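6-phosphogluconate dehydrogenase (PDB 5U5G) probably catalyses an NADP-dependent redox step late in fosfomycin biosynthesis, acting on a phosphonate such as the bound 2-oxopropylphosphonate. Local coordinates at residues Met218-Gly223 with Ser277-Tyr282. Residues are numbered along the deposited sequence; the frame is centred on the assembly and turned at random.
Sequences MDVALG and SDQCQY
Val220 lays one methyl, CG1, against the thiol of Cys280 and the amide end of Gln279. CG1 lies 3.9 Å from Cys280 SG, an apolar touch, and 3.9 Å from Gln279 NE2, a plain packing contact. The valine sits on helix 216-226 with its side chain turned to the 277-282 loop; CG1 stands anti to the backbone N (chi1 172°), which carries this methyl out to the loop. Cys280 faces it directly. Gln279 reaches it by another route: CG is tucked between the backbone N and the carbonyl carbon (chi1 54°), and the chain then runs extended, crossing the valine at about a right angle with NE2 at its tip.

Both polar atoms of that amide are engaged elsewhere: OE1 accepts from Arg239 NH1 and NE2 bonds to Ser232 OG, which fixes how the amide is rotated. Arg239 belongs to the 2-oxopropylphosphonate pocket, and the Gln279 side chain comes within about 5 Å of that ligand, so it probably helps position the arginine from the second shell.

An Asx turn at Asp278 helps shape the loop. Asp278 OD1 takes the amide of Cys280, N to OD1 2.9 Å at a fairly straight 166°, through the lone pair that points away from the other carboxylate oxygen. Ser232 OG bonds to OD1 too, tying the turn to the glutamine amide. The turn overlaps the short 3-10 segment 279-281, where Gln281 N bonds to Asp278 O at 2.9 Å, and the chain goes on into helix 282-287. Across the dimer, Arg212 of the second subunit also packs on Val220. The small, buried contact thus joins a helix to an Asx-turn loop beside the 2-oxopropylphosphonate pocket, probably the active site, in the all-helical C-terminal part characteristic of the 3-hydroxyisobutyrate dehydrogenase family.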
# COMPACT_ATOMS: atom_id res chain seq x y z
N MET A 218 -1.56 -3.91 3.76
CA MET A 218 -1.68 -5.29 3.28
C MET A 218 -0.84 -6.23 4.13
O MET A 218 -1.29 -7.32 4.50
CB MET A 218 -1.27 -5.37 1.80
CG MET A 218 -1.13 -6.81 1.27
SD MET A 218 -2.62 -7.84 1.21
CE MET A 218 -3.44 -7.16 -0.25
N ASP A 219 0.39 -5.81 4.46
CA ASP A 219 1.22 -6.58 5.40
C ASP A 219 0.49 -6.80 6.72
O ASP A 219 0.47 -7.92 7.25
CB ASP A 219 2.55 -5.87 5.65
CG ASP A 219 3.45 -5.86 4.42
OD1 ASP A 219 3.18 -6.62 3.45
OD2 ASP A 219 4.43 -5.10 4.42
N VAL A 220 -0.13 -5.74 7.26
CA VAL A 220 -0.88 -5.88 8.51
C VAL A 220 -1.98 -6.92 8.35
O VAL A 220 -2.13 -7.81 9.19
CB VAL A 220 -1.46 -4.52 8.94
CG1 VAL A 220 -2.40 -4.71 10.12
CG2 VAL A 220 -0.33 -3.56 9.30
N ALA A 221 -2.75 -6.83 7.26
CA ALA A 221 -3.88 -7.73 7.07
C ALA A 221 -3.41 -9.17 6.88
O ALA A 221 -4.03 -10.10 7.40
CB ALA A 221 -4.71 -7.26 5.88
N LEU A 222 -2.32 -9.36 6.13
CA LEU A 222 -1.75 -10.69 5.95
C LEU A 222 -1.19 -11.25 7.25
O LEU A 222 -1.38 -12.42 7.56
CB LEU A 222 -0.64 -10.66 4.90
CG LEU A 222 -1.05 -10.42 3.46
CD1 LEU A 222 0.20 -10.03 2.69
CD2 LEU A 222 -1.66 -11.68 2.91
N GLY A 223 -0.45 -10.42 8.00
CA GLY A 223 0.03 -10.86 9.30
C GLY A 223 -1.10 -11.31 10.20
O GLY A 223 -0.98 -12.30 10.93
N SER A 277 -11.67 -4.08 20.20
CA SER A 277 -11.37 -5.13 19.24
C SER A 277 -10.49 -4.60 18.10
O SER A 277 -10.40 -3.40 17.83
CB SER A 277 -12.65 -5.72 18.67
OG SER A 277 -13.39 -6.36 19.68
N ASP A 278 -9.83 -5.54 17.42
CA ASP A 278 -8.80 -5.20 16.45
C ASP A 278 -9.41 -4.54 15.21
O ASP A 278 -10.50 -4.92 14.75
CB ASP A 278 -8.02 -6.47 16.04
CG ASP A 278 -6.64 -6.16 15.51
OD1 ASP A 278 -6.49 -5.84 14.30
OD2 ASP A 278 -5.68 -6.24 16.31
N GLN A 279 -8.69 -3.55 14.67
CA GLN A 279 -9.06 -2.95 13.39
C GLN A 279 -9.30 -4.01 12.32
O GLN A 279 -10.16 -3.84 11.45
CB GLN A 279 -7.97 -1.97 12.93
CG GLN A 279 -6.57 -2.59 12.88
CD GLN A 279 -5.50 -1.64 12.37
OE1 GLN A 279 -5.78 -0.51 11.98
NE2 GLN A 279 -4.25 -2.11 12.40
N CYS A 280 -8.54 -5.11 12.36
CA CYS A 280 -8.68 -6.17 11.36
C CYS A 280 -9.91 -7.04 11.56
O CYS A 280 -10.08 -7.99 10.80
CB CYS A 280 -7.44 -7.06 11.36
SG CYS A 280 -5.92 -6.20 10.89
N GLN A 281 -10.78 -6.74 12.53
CA GLN A 281 -12.02 -7.50 12.68
C GLN A 281 -13.02 -7.25 11.55
O GLN A 281 -14.06 -7.91 11.51
CB GLN A 281 -12.65 -7.20 14.04
CG GLN A 281 -12.16 -8.16 15.13
CD GLN A 281 -12.56 -9.60 14.84
OE1 GLN A 281 -13.74 -9.94 14.88
NE2 GLN A 281 -11.58 -10.45 14.52
N TYR A 282 -12.72 -6.33 10.62
CA TYR A 282 -13.45 -6.30 9.36
C TYR A 282 -13.50 -7.69 8.72
O TYR A 282 -14.49 -8.02 8.05
CB TYR A 282 -12.80 -5.30 8.40
CG TYR A 282 -13.59 -5.05 7.11
CD1 TYR A 282 -14.97 -4.98 7.11
CD2 TYR A 282 -12.92 -4.83 5.91
CE1 TYR A 282 -15.69 -4.72 5.93
CE2 TYR A 282 -13.62 -4.57 4.72
CZ TYR A 282 -15.00 -4.51 4.75
OH TYR A 282 -15.68 -4.25 3.57